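Local coordinates for response regulator (PDB 3QYY), which probably acts as a diguanylate cyclase making the second messenger cyclic di-GMP, here present as its GGDEF domain with c-di-GMP at the active site, at residues Q27-S32 / F43-L48; R71-A76 / D84-W89; G91-I96 / R147-M152; Q111-L116 / V128-A133. All coordinates share one frame; numbering follows the deposited sequence.

Overall arrangement
All four contacts seat helices on the mixed five-stranded sheet of the GGDEF domain, whose strand order is 85-90, 93-98, 44-50, 128-134, 162-165. Their centres lie 10 to 16 Å apart. Contacts 1, 2 and 3 follow one another along the chain, while contact 4 falls between the two segments of contact 3. Neighbouring strands join them: Gly87 bonds to Leu95, Phe46 to Ile96, and Val47 to Gly131. Side chains add further links, such as Ser32 with Trp85 and Ser75 with Trp112. The sheet thus carries helices on both sides and brings contacts 2 and 3 to the place where c-di-GMP and magnesium bind.

Contact 1. Residues Q27-S32 / F43-L48; sequences QAMRDS and FVLFVL
Ser32 sets its CB squarely over the ring of Phe43, 3.4 Å from the centroid and 12° off the ring normal, a CH-pi contact made over the face. Phe43 CZ is the nearest ring atom to Ser32 CB, also at 3.4 Å. One helical turn earlier, Met29 runs obliquely across Leu45: Met29 SD rests 3.8 Å from Leu45 CD2, and Met29 CG lies 4.1 Å from Leu45 CD1, so each methyl of the leucine meets a different part of the thioether chain. The ring reaches the helix because Phe43 CG stands opposite the backbone N about CA-CB (chi1 -178°). Ser32 OG, whose exact place is less sure, pairs with Trp85 NE1, tying the serine to the indole beside it. Trp85 also packs on Ala28, Met29 and Leu45. Phe43 and Leu45 lean in addition on Leu144 of helix 141-157, and the Phe43 ring meets that of His99. In the GGDEF domain this contact lays helix 22-38 against one side of strand 44-50, the central strand of the sheet, flanked by strands 93-98 and 128-134; on the other side Phe46 packs on helix 102-116.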
# COMPACT_ATOMS: atom_id res chain seq x y z
N GLN B 27 3.78 7.47 18.43
CA GLN B 27 4.09 7.77 19.83
C GLN B 27 4.98 6.69 20.44
O GLN B 27 5.83 6.99 21.27
CB GLN B 27 2.81 7.91 20.65
CG GLN B 27 3.02 8.63 21.98
CD GLN B 27 1.73 8.90 22.71
OE1 GLN B 27 0.75 9.36 22.12
NE2 GLN B 27 1.71 8.62 24.01
N ALA B 28 4.78 5.44 20.02
CA ALA B 28 5.58 4.33 20.52
C ALA B 28 7.01 4.48 20.04
O ALA B 28 7.96 4.25 20.79
CB ALA B 28 5.00 2.99 20.05
N MET B 29 7.18 4.86 18.77
CA MET B 29 8.51 5.05 18.22
C MET B 29 9.22 6.17 18.97
O MET B 29 10.39 6.05 19.33
CB MET B 29 8.44 5.40 16.72
CG MET B 29 8.26 4.20 15.79
SD MET B 29 8.50 4.64 14.04
CE MET B 29 6.90 5.35 13.66
N ARG B 30 8.50 7.27 19.21
CA ARG B 30 9.07 8.40 19.92
C ARG B 30 9.55 7.98 21.31
O ARG B 30 10.69 8.24 21.69
CB ARG B 30 8.05 9.53 20.06
CG ARG B 30 8.60 10.78 20.72
CD ARG B 30 7.50 11.66 21.28
NE ARG B 30 6.76 10.98 22.33
CZ ARG B 30 5.70 11.49 22.97
NH1 ARG B 30 5.25 12.69 22.65
NH2 ARG B 30 5.10 10.78 23.92
N ASP B 31 8.66 7.33 22.06
CA ASP B 31 8.99 6.89 23.41
C ASP B 31 10.13 5.89 23.45
O ASP B 31 11.00 5.96 24.32
CB ASP B 31 7.75 6.30 24.09
CG ASP B 31 6.65 7.33 24.30
OD1 ASP B 31 6.91 8.54 24.12
OD2 ASP B 31 5.52 6.93 24.66
N SER B 32 10.13 4.94 22.51
CA SER B 32 11.18 3.93 22.46
C SER B 32 12.55 4.52 22.16
O SER B 32 13.56 4.08 22.72
CB SER B 32 10.85 2.86 21.41
OG SER B 32 9.85 1.97 21.90
N PHE B 43 17.12 -0.85 21.27
CA PHE B 43 15.85 -0.78 20.57
C PHE B 43 16.02 -1.09 19.09
O PHE B 43 16.90 -0.55 18.43
CB PHE B 43 15.19 0.60 20.72
CG PHE B 43 13.85 0.70 20.05
CD1 PHE B 43 13.64 1.60 19.01
CD2 PHE B 43 12.81 -0.15 20.42
CE1 PHE B 43 12.41 1.65 18.34
CE2 PHE B 43 11.58 -0.11 19.77
CZ PHE B 43 11.38 0.80 18.72
N VAL B 44 15.17 -1.99 18.60
CA VAL B 44 15.20 -2.38 17.20
C VAL B 44 13.80 -2.14 16.64
O VAL B 44 12.81 -2.57 17.23
CB VAL B 44 15.55 -3.87 17.05
CG1 VAL B 44 15.68 -4.23 15.58
CG2 VAL B 44 16.86 -4.17 17.79
N LEU B 45 13.73 -1.46 15.50
CA LEU B 45 12.45 -1.18 14.85
C LEU B 45 12.31 -2.01 13.59
O LEU B 45 13.23 -2.07 12.78
CB LEU B 45 12.34 0.31 14.49
CG LEU B 45 11.08 0.71 13.71
CD1 LEU B 45 9.86 0.59 14.62
CD2 LEU B 45 11.23 2.14 13.19
N PHE B 46 11.15 -2.65 13.43
CA PHE B 46 10.87 -3.45 12.25
C PHE B 46 9.66 -2.88 11.50
O PHE B 46 8.69 -2.45 12.12
CB PHE B 46 10.51 -4.90 12.61
CG PHE B 46 11.61 -5.65 13.31
CD1 PHE B 46 11.73 -5.60 14.69
CD2 PHE B 46 12.51 -6.42 12.58
CE1 PHE B 46 12.72 -6.33 15.35
CE2 PHE B 46 13.51 -7.15 13.23
CZ PHE B 46 13.62 -7.10 14.61
N VAL B 47 9.74 -2.88 10.18
CA VAL B 47 8.63 -2.43 9.34
C VAL B 47 8.26 -3.67 8.54
O VAL B 47 9.12 -4.25 7.86
CB VAL B 47 9.04 -1.29 8.38
CG1 VAL B 47 7.95 -1.08 7.31
CG2 VAL B 47 9.25 -0.00 9.16
N LEU B 48 7.00 -4.09 8.63
CA LEU B 48 6.54 -5.28 7.93
C LEU B 48 5.39 -4.98 6.96
O LEU B 48 4.52 -4.16 7.24
CB LEU B 48 6.05 -6.33 8.93
CG LEU B 48 6.85 -6.53 10.22
CD1 LEU B 48 6.22 -7.67 11.01
CD2 LEU B 48 8.29 -6.85 9.92

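Contact 2. Residues R71-A76 / D84-W89; sequences RLVESA and DWIGRW. With C2E (9,9'-[(2R,3R,3aS,5S,7aR,9R,10R,10aS,12S,14aR)-3,5,10,12-tetrahydroxy-5,12-dioxidooctahydro-2H,7H-difuro[3,2-d:3',2'-j][1,3,7,9,2,8]tetraoxadiphosphacyclododecine-2,9-diyl]bis(2-amino-1,9-dihydro-6H-purin-6-one)), chain C.
Ile86, on the outermost strand 85-90 of the GGDEF-domain sheet, is the residue on which helix 62-77 rests, through Leu72, Val73 and Ala76. Ile86 CD1 is the busiest atom: it lies 3.5 Å from Ala76 CB and 4.0 Å from Leu72 CD2. The other branch, Ile86 CG2, faces Val73 CG1 at 4.2 Å, so the CD1 arm spans one turn of the helix, from Leu72 to Ala76, while CG2 takes Val73. With chi1 179° and an extended chi2 the longer arm is stretched out, which carries CD1 away from the strand and into the helix surface. Helix and strand run nearly antiparallel, the axes of the two short segments at 165° and 9.5 Å apart at closest approach. Leu72 and Ala76 also pack on Trp112 of helix 102-116, and Ile86 on Leu80. Strand 85-90 leads straight into the GGDEF sequence of residues 90-94, and its last residues already belong to the c-di-GMP site. Trp89 NE1 donates to O1P of the c-di-GMP of chain C over 2.8 Å in an almost straight bond (169°), with the phosphate oxygen at the edge of the indole and in its plane; the ring is stacked on Tyr145. The extended side chain of Arg88 forms a salt bridge with Asp14 through NH1, reaches the Gly91 carbonyl through NE, and bonds to O61 of another c-di-GMP through NH2.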
# COMPACT_ATOMS: atom_id res chain seq x y z
N ARG B 71 -4.92 -12.68 13.67
CA ARG B 71 -4.02 -13.74 14.11
C ARG B 71 -2.57 -13.28 14.10
O ARG B 71 -1.78 -13.65 14.98
CB ARG B 71 -4.16 -14.99 13.23
CG ARG B 71 -3.64 -14.81 11.81
CD ARG B 71 -3.54 -16.13 11.05
NE ARG B 71 -2.55 -17.04 11.64
CZ ARG B 71 -2.79 -17.87 12.65
NH1 ARG B 71 -4.00 -17.92 13.20
NH2 ARG B 71 -1.83 -18.64 13.12
N LEU B 72 -2.21 -12.47 13.11
CA LEU B 72 -0.84 -11.96 13.01
C LEU B 72 -0.47 -11.20 14.28
O LEU B 72 0.57 -11.46 14.89
CB LEU B 72 -0.70 -11.04 11.79
CG LEU B 72 0.65 -10.38 11.52
CD1 LEU B 72 0.73 -9.96 10.06
CD2 LEU B 72 0.86 -9.18 12.43
N VAL B 73 -1.33 -10.26 14.67
CA VAL B 73 -1.10 -9.46 15.86
C VAL B 73 -1.21 -10.31 17.12
O VAL B 73 -0.43 -10.14 18.06
CB VAL B 73 -2.10 -8.28 15.92
CG1 VAL B 73 -1.95 -7.53 17.23
CG2 VAL B 73 -1.85 -7.33 14.75
N GLU B 74 -2.17 -11.22 17.14
CA GLU B 74 -2.37 -12.09 18.29
C GLU B 74 -1.10 -12.90 18.56
O GLU B 74 -0.63 -12.96 19.70
CB GLU B 74 -3.54 -13.05 18.04
CG GLU B 74 -3.93 -13.87 19.26
CD GLU B 74 -4.95 -14.95 18.94
OE1 GLU B 74 -5.50 -15.55 19.89
OE2 GLU B 74 -5.20 -15.21 17.74
N SER B 75 -0.55 -13.51 17.52
CA SER B 75 0.66 -14.31 17.67
C SER B 75 1.86 -13.46 18.08
O SER B 75 2.75 -13.94 18.80
CB SER B 75 0.96 -15.06 16.37
OG SER B 75 1.13 -14.18 15.28
N ALA B 76 1.90 -12.21 17.64
CA ALA B 76 2.99 -11.32 17.99
C ALA B 76 2.99 -11.08 19.50
O ALA B 76 4.03 -11.19 20.15
CB ALA B 76 2.85 -9.99 17.25
N ASP B 84 7.94 -4.10 24.72
CA ASP B 84 7.95 -4.13 23.26
C ASP B 84 6.56 -3.75 22.77
O ASP B 84 5.63 -3.57 23.56
CB ASP B 84 8.33 -5.53 22.78
CG ASP B 84 9.69 -5.98 23.30
OD1 ASP B 84 9.98 -7.19 23.24
OD2 ASP B 84 10.48 -5.12 23.74
N TRP B 85 6.39 -3.61 21.46
CA TRP B 85 5.09 -3.25 20.94
C TRP B 85 4.89 -3.57 19.47
O TRP B 85 5.85 -3.76 18.73
CB TRP B 85 4.83 -1.75 21.15
CG TRP B 85 5.89 -0.85 20.59
CD1 TRP B 85 6.97 -0.34 21.25
CD2 TRP B 85 5.96 -0.34 19.25
NE1 TRP B 85 7.72 0.46 20.40
CE2 TRP B 85 7.12 0.47 19.17
CE3 TRP B 85 5.17 -0.49 18.10
CZ2 TRP B 85 7.49 1.14 17.99
CZ3 TRP B 85 5.54 0.17 16.93
CH2 TRP B 85 6.69 0.97 16.89
N ILE B 86 3.62 -3.66 19.07
CA ILE B 86 3.28 -3.91 17.68
C ILE B 86 2.18 -2.93 17.31
O ILE B 86 1.21 -2.74 18.05
CB ILE B 86 2.82 -5.37 17.44
CG1 ILE B 86 2.45 -5.55 15.96
CG2 ILE B 86 1.64 -5.72 18.35
CD1 ILE B 86 2.27 -7.00 15.52
N GLY B 87 2.35 -2.28 16.16
CA GLY B 87 1.36 -1.33 15.71
C GLY B 87 1.00 -1.57 14.26
O GLY B 87 1.76 -2.19 13.52
N ARG B 88 -0.16 -1.07 13.86
CA ARG B 88 -0.63 -1.20 12.49
C ARG B 88 -0.49 0.17 11.84
O ARG B 88 -1.18 1.12 12.21
CB ARG B 88 -2.09 -1.65 12.48
CG ARG B 88 -2.63 -2.02 11.11
CD ARG B 88 -4.09 -2.45 11.17
NE ARG B 88 -4.61 -2.76 9.85
CZ ARG B 88 -5.88 -3.03 9.58
NH1 ARG B 88 -6.78 -3.03 10.56
NH2 ARG B 88 -6.26 -3.30 8.34
N TRP B 89 0.43 0.28 10.89
CA TRP B 89 0.65 1.55 10.20
C TRP B 89 -0.62 1.86 9.42
O TRP B 89 -1.06 3.02 9.33
CB TRP B 89 1.84 1.41 9.24
CG TRP B 89 2.42 2.70 8.78
CD1 TRP B 89 2.53 3.15 7.49
CD2 TRP B 89 3.07 3.70 9.59
NE1 TRP B 89 3.20 4.35 7.44
CE2 TRP B 89 3.54 4.71 8.72
CE3 TRP B 89 3.29 3.83 10.97
CZ2 TRP B 89 4.23 5.84 9.19
CZ3 TRP B 89 3.97 4.95 11.43
CH2 TRP B 89 4.44 5.94 10.54
P1 C2E C . 2.65 5.83 4.18
O2P C2E C . 1.74 6.89 4.73
O1P C2E C . 3.85 5.50 5.02
O5' C2E C . 1.88 4.46 3.96
C5' C2E C . 2.58 3.31 3.45
C4' C2E C . 1.55 2.19 3.33
O4' C2E C . 0.86 1.87 4.53
C3' C2E C . 0.47 2.52 2.31
O3' C2E C . 0.91 2.23 0.98
C2' C2E C . -0.66 1.67 2.81
O2' C2E C . -0.57 0.39 2.18
C1' C2E C . -0.51 1.55 4.31
N9 C2E C . -1.37 2.56 5.00
C8 C2E C . -0.94 3.63 5.70
N7 C2E C . -1.98 4.33 6.21
C5 C2E C . -3.09 3.70 5.85
C6 C2E C . -4.55 3.90 6.07
O6 C2E C . -4.96 4.87 6.75
N1 C2E C . -5.42 3.01 5.52
C2 C2E C . -5.00 1.94 4.79
N2 C2E C . -5.91 1.09 4.28
N3 C2E C . -3.66 1.70 4.54
C4 C2E C . -2.69 2.53 5.05
P11 C2E C . 0.31 3.23 -0.12
O21 C2E C . -1.19 3.23 -0.06
O11 C2E C . 0.84 2.72 -1.42
O5A C2E C . 0.85 4.69 0.12
C5A C2E C . 2.26 4.91 0.08
C4A C2E C . 2.56 6.34 0.37
O4A C2E C . 1.86 7.29 -0.47
C3A C2E C . 2.24 6.77 1.80
O3A C2E C . 3.24 6.33 2.75
C2A C2E C . 2.16 8.25 1.65
O2A C2E C . 3.48 8.81 1.81
C1A C2E C . 1.61 8.50 0.25
N91 C2E C . 0.18 8.87 0.32
C81 C2E C . -0.90 8.06 0.31
N71 C2E C . -2.05 8.77 0.39
C51 C2E C . -1.70 10.07 0.46
C61 C2E C . -2.40 11.38 0.56
O61 C2E C . -3.64 11.46 0.60
N11 C2E C . -1.65 12.52 0.61
C21 C2E C . -0.28 12.49 0.56
N21 C2E C . 0.40 13.66 0.61
N31 C2E C . 0.41 11.32 0.47
C41 C2E C . -0.24 10.11 0.41

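Contact 3. Residues G91-I96 / R147-M152; sequences GDEFLI and RADAAM. With MG (magnesium ion), chain I; C2E (9,9'-[(2R,3R,3aS,5S,7aR,9R,10R,10aS,12S,14aR)-3,5,10,12-tetrahydroxy-5,12-dioxidooctahydro-2H,7H-difuro[3,2-d:3',2'-j][1,3,7,9,2,8]tetraoxadiphosphacyclododecine-2,9-diyl]bis(2-amino-1,9-dihydro-6H-purin-6-one)), chain F.
The flat carboxylate of Glu93 has the Met152 methyl over one face: Met152 CE lies above the carboxylate plane, 4.2 Å from Glu93 OE1. The oxygens each take a water, one from either side of the plane. Water 2 donates to Glu93 OE2 and also to Asp149 OD1, the latter over 2.6 Å, so it bridges two carboxylate oxygens that stand 4.3 Å apart. The other Asp149 oxygen, OD2, forms a salt bridge with Lys54 of the second subunit. Water 3 donates to Glu93 OE1 at 2.7 Å and is at the same time a ligand of the magnesium ion, making Glu93 a second-shell residue of the metal. Asp92 OD2 binds the magnesium directly, as does O11 of the c-di-GMP of chain F, and waters 1, 3 and 4 with Asp49 complete six ligands. Asp92 OD1 accepts from water 1 at 2.6 Å; together with the bond from OD2 to magnesium this holds the carboxylate's rotation. Gly91 CA lies 3.5 Å from N71 of the same ligand; its phi is positive (59°), and the lack of a side chain lets the ligand's phosphate oxygen O21 come in close. Residues 90-94 read Gly-Gly-Asp-Glu-Phe, the signature motif of the family, placed here at the turn of the hairpin between strands 85-90 and 93-98, where a magnesium ion and c-di-GMP meet.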
# COMPACT_ATOMS: atom_id res chain seq x y z
N GLY B 91 -3.69 -0.59 6.65
CA GLY B 91 -3.80 -1.66 5.67
C GLY B 91 -3.16 -2.94 6.19
O GLY B 91 -3.50 -3.41 7.27
N ASP B 92 -2.26 -3.53 5.41
CA ASP B 92 -1.59 -4.75 5.84
C ASP B 92 -0.13 -4.48 6.23
O ASP B 92 0.72 -5.37 6.16
CB ASP B 92 -1.66 -5.83 4.75
CG ASP B 92 -0.93 -5.44 3.48
OD1 ASP B 92 -0.91 -6.27 2.55
OD2 ASP B 92 -0.37 -4.32 3.41
N GLU B 93 0.14 -3.25 6.65
CA GLU B 93 1.49 -2.84 7.04
C GLU B 93 1.57 -2.65 8.55
O GLU B 93 0.71 -2.01 9.15
CB GLU B 93 1.86 -1.54 6.31
CG GLU B 93 3.34 -1.19 6.37
CD GLU B 93 3.77 -0.32 5.20
OE1 GLU B 93 3.45 -0.68 4.04
OE2 GLU B 93 4.41 0.72 5.43
N PHE B 94 2.61 -3.23 9.16
CA PHE B 94 2.79 -3.16 10.62
C PHE B 94 4.20 -2.76 11.03
O PHE B 94 5.15 -2.91 10.27
CB PHE B 94 2.49 -4.53 11.24
CG PHE B 94 1.07 -4.98 11.09
CD1 PHE B 94 0.14 -4.74 12.09
CD2 PHE B 94 0.66 -5.62 9.92
CE1 PHE B 94 -1.19 -5.13 11.94
CE2 PHE B 94 -0.67 -6.01 9.76
CZ PHE B 94 -1.60 -5.76 10.77
N LEU B 95 4.31 -2.24 12.25
CA LEU B 95 5.60 -1.87 12.83
C LEU B 95 5.72 -2.63 14.14
O LEU B 95 4.74 -2.79 14.86
CB LEU B 95 5.69 -0.37 13.14
CG LEU B 95 5.49 0.71 12.08
CD1 LEU B 95 6.27 1.95 12.53
CD2 LEU B 95 5.97 0.26 10.72
N ILE B 96 6.93 -3.10 14.45
CA ILE B 96 7.16 -3.81 15.69
C ILE B 96 8.40 -3.20 16.35
O ILE B 96 9.44 -3.04 15.71
CB ILE B 96 7.39 -5.33 15.47
CG1 ILE B 96 6.10 -5.98 14.96
CG2 ILE B 96 7.83 -5.99 16.78
CD1 ILE B 96 6.17 -7.51 14.81
N ARG B 147 15.14 4.28 7.85
CA ARG B 147 16.07 3.18 7.63
C ARG B 147 15.35 1.84 7.57
O ARG B 147 15.60 1.03 6.67
CB ARG B 147 17.13 3.16 8.73
CG ARG B 147 18.11 4.32 8.66
CD ARG B 147 19.15 4.23 9.76
NE ARG B 147 20.13 5.32 9.68
CZ ARG B 147 21.16 5.46 10.51
NH1 ARG B 147 21.35 4.59 11.48
NH2 ARG B 147 21.99 6.48 10.36
N ALA B 148 14.47 1.60 8.53
CA ALA B 148 13.72 0.34 8.57
C ALA B 148 12.79 0.22 7.36
O ALA B 148 12.67 -0.85 6.77
CB ALA B 148 12.90 0.28 9.86
N ASP B 149 12.15 1.33 7.00
CA ASP B 149 11.23 1.35 5.86
C ASP B 149 11.96 1.02 4.57
O ASP B 149 11.49 0.22 3.76
CB ASP B 149 10.56 2.72 5.77
CG ASP B 149 9.33 2.72 4.86
OD1 ASP B 149 8.52 1.77 4.94
OD2 ASP B 149 9.16 3.69 4.08
N ALA B 150 13.12 1.63 4.37
CA ALA B 150 13.91 1.38 3.16
C ALA B 150 14.34 -0.08 3.12
O ALA B 150 14.37 -0.70 2.06
CB ALA B 150 15.13 2.29 3.13
N ALA B 151 14.66 -0.64 4.28
CA ALA B 151 15.09 -2.03 4.37
C ALA B 151 13.94 -2.95 3.98
O ALA B 151 14.15 -3.96 3.30
CB ALA B 151 15.57 -2.34 5.79
N MET B 152 12.73 -2.61 4.42
CA MET B 152 11.56 -3.42 4.09
C MET B 152 11.36 -3.43 2.57
O MET B 152 11.12 -4.49 1.98
CB MET B 152 10.31 -2.84 4.79
CG MET B 152 9.00 -3.57 4.49
SD MET B 152 8.27 -3.09 2.89
CE MET B 152 7.46 -1.54 3.34
MG MG I . 0.91 -3.50 2.03
P1 C2E F . -6.76 -3.65 -1.78
O2P C2E F . -8.00 -3.50 -0.93
O1P C2E F . -7.00 -3.87 -3.24
O5' C2E F . -5.83 -2.39 -1.66
C5' C2E F . -4.59 -2.34 -2.39
C4' C2E F . -3.92 -1.03 -2.04
O4' C2E F . -4.71 0.13 -2.22
C3' C2E F . -3.47 -0.98 -0.58
O3' C2E F . -2.23 -1.67 -0.39
C2' C2E F . -3.44 0.50 -0.34
O2' C2E F . -2.13 0.98 -0.69
C1' C2E F . -4.51 1.12 -1.23
N9 C2E F . -5.76 1.30 -0.46
C8 C2E F . -6.92 0.61 -0.63
N7 C2E F . -7.87 1.03 0.24
C5 C2E F . -7.33 2.00 0.97
C6 C2E F . -7.79 2.89 2.06
O6 C2E F . -8.96 2.81 2.49
N1 C2E F . -6.91 3.80 2.56
C2 C2E F . -5.64 3.92 2.11
N2 C2E F . -4.82 4.84 2.65
N3 C2E F . -5.15 3.12 1.10
C4 C2E F . -5.94 2.17 0.51
P11 C2E F . -2.12 -2.40 1.04
O21 C2E F . -2.35 -1.41 2.13
O11 C2E F . -0.76 -3.00 1.05
O5A C2E F . -3.20 -3.55 1.14
C5A C2E F . -3.14 -4.63 0.20
C4A C2E F . -4.28 -5.58 0.44
O4A C2E F . -4.37 -6.09 1.80
C3A C2E F . -5.64 -4.97 0.13
O3A C2E F . -5.92 -4.95 -1.28
C2A C2E F . -6.55 -5.85 0.92
O2A C2E F . -6.93 -6.97 0.09
C1A C2E F . -5.76 -6.30 2.14
N91 C2E F . -6.19 -5.55 3.35
C81 C2E F . -5.69 -4.39 3.85
N71 C2E F . -6.34 -4.02 4.98
C51 C2E F . -7.28 -4.95 5.22
C61 C2E F . -8.34 -5.20 6.24
O61 C2E F . -8.52 -4.42 7.20
N11 C2E F . -9.11 -6.30 6.11
C21 C2E F . -8.96 -7.20 5.08
N21 C2E F . -9.77 -8.28 5.02
N31 C2E F . -8.01 -7.03 4.11
C41 C2E F . -7.17 -5.95 4.13
O HOH W 1 0.86 -5.41 0.92
O HOH W 2 6.16 2.13 3.79
O HOH W 3 1.19 -1.72 2.97
O HOH W 4 2.16 -2.72 0.34

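Contact 4. Residues Q111-L116 / V128-A133; sequences QWLSML and VSAGSA
Leu113 turns its CG opposite the carbonyl carbon (chi1 -66°) and, with chi2 at 176°, sends both methyls out from the helix toward Val128 and Ala130. Val128 answers with chi1 179°, which puts CG2 beside its backbone N, on the flank that Leu113 approaches. Leu113 CD2 settles against this branch, 4.0 Å from Val128 CB and 4.1 Å from Val128 CG2, the two side chains crossing at about a right angle. The other methyl, Leu113 CD1, extends along the strand to Ala130 CB at 4.4 Å, so one leucine spans alternate residues of the strand. The contact is purely apolar. Within the helix, Leu116 CD1 lies 3.5 Å above the plane of the Trp112 indole, offset toward its rim, and Trp112 NE1 is hydrogen-bonded to Ser75 OG, which ties the indole to helix 62-77. Between the two contact residues of the strand, Ser129 points to the other side of the sheet: its OG bonds to Asp51 and its backbone pairs with Asp49, a magnesium ligand. Val128 and Ala130 also touch Leu48. Helix 102-116 therefore lies on the face of the sheet that it shares with helix 62-77, over strand 128-134, which runs between strands 44-50 and 162-165, while helix 141-157 packs on the opposite face.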
# COMPACT_ATOMS: atom_id res chain seq x y z
N GLN B 111 11.83 -16.32 13.54
CA GLN B 111 11.24 -17.55 14.06
C GLN B 111 9.72 -17.43 14.01
O GLN B 111 9.02 -18.39 13.70
CB GLN B 111 11.72 -17.78 15.50
CG GLN B 111 11.16 -19.02 16.18
CD GLN B 111 9.78 -18.80 16.77
OE1 GLN B 111 9.60 -17.95 17.64
NE2 GLN B 111 8.81 -19.57 16.30
N TRP B 112 9.23 -16.23 14.31
CA TRP B 112 7.79 -15.96 14.31
C TRP B 112 7.23 -15.97 12.89
O TRP B 112 6.15 -16.52 12.65
CB TRP B 112 7.53 -14.61 14.97
CG TRP B 112 6.14 -14.09 14.82
CD1 TRP B 112 4.98 -14.71 15.20
CD2 TRP B 112 5.76 -12.83 14.27
NE1 TRP B 112 3.90 -13.90 14.93
CE2 TRP B 112 4.35 -12.74 14.36
CE3 TRP B 112 6.47 -11.75 13.72
CZ2 TRP B 112 3.64 -11.62 13.92
CZ3 TRP B 112 5.77 -10.64 13.28
CH2 TRP B 112 4.37 -10.58 13.38
N LEU B 113 7.95 -15.36 11.96
CA LEU B 113 7.52 -15.29 10.56
C LEU B 113 7.57 -16.67 9.90
O LEU B 113 6.79 -16.96 9.00
CB LEU B 113 8.38 -14.30 9.79
CG LEU B 113 8.26 -12.84 10.22
CD1 LEU B 113 9.25 -11.98 9.45
CD2 LEU B 113 6.82 -12.36 9.99
N SER B 114 8.51 -17.50 10.35
CA SER B 114 8.64 -18.85 9.81
C SER B 114 7.40 -19.63 10.22
O SER B 114 6.82 -20.37 9.43
CB SER B 114 9.89 -19.53 10.36
OG SER B 114 11.06 -18.85 9.97
N MET B 115 6.99 -19.44 11.47
CA MET B 115 5.82 -20.10 12.02
C MET B 115 4.56 -19.74 11.24
O MET B 115 3.69 -20.58 11.01
CB MET B 115 5.67 -19.72 13.50
CG MET B 115 4.44 -20.29 14.19
SD MET B 115 2.91 -19.45 13.73
CE MET B 115 2.99 -18.01 14.80
N LEU B 116 4.46 -18.48 10.83
CA LEU B 116 3.29 -18.01 10.09
C LEU B 116 3.29 -18.46 8.64
O LEU B 116 2.24 -18.55 8.00
CB LEU B 116 3.21 -16.48 10.15
CG LEU B 116 3.00 -15.84 11.53
CD1 LEU B 116 3.02 -14.33 11.40
CD2 LEU B 116 1.68 -16.32 12.11
N VAL B 128 5.54 -12.48 4.40
CA VAL B 128 5.85 -11.12 4.82
C VAL B 128 7.22 -10.59 4.42
O VAL B 128 8.22 -11.32 4.47
CB VAL B 128 5.73 -11.01 6.36
CG1 VAL B 128 6.07 -9.59 6.83
CG2 VAL B 128 4.34 -11.41 6.81
N SER B 129 7.25 -9.32 4.04
CA SER B 129 8.49 -8.64 3.68
C SER B 129 8.81 -7.76 4.89
O SER B 129 7.96 -6.99 5.34
CB SER B 129 8.29 -7.76 2.44
OG SER B 129 8.15 -8.54 1.27
N ALA B 130 10.03 -7.88 5.41
CA ALA B 130 10.40 -7.10 6.59
C ALA B 130 11.74 -6.39 6.48
O ALA B 130 12.66 -6.85 5.80
CB ALA B 130 10.40 -8.01 7.81
N GLY B 131 11.83 -5.26 7.17
CA GLY B 131 13.05 -4.47 7.20
C GLY B 131 13.32 -4.01 8.63
O GLY B 131 12.39 -3.67 9.36
N SER B 132 14.58 -4.01 9.04
CA SER B 132 14.92 -3.59 10.39
C SER B 132 15.99 -2.50 10.45
O SER B 132 16.77 -2.32 9.51
CB SER B 132 15.40 -4.80 11.21
OG SER B 132 16.60 -5.34 10.68
N ALA B 133 16.00 -1.78 11.57
CA ALA B 133 16.98 -0.73 11.82
C ALA B 133 17.21 -0.68 13.33
O ALA B 133 16.28 -0.86 14.11
CB ALA B 133 16.45 0.62 11.32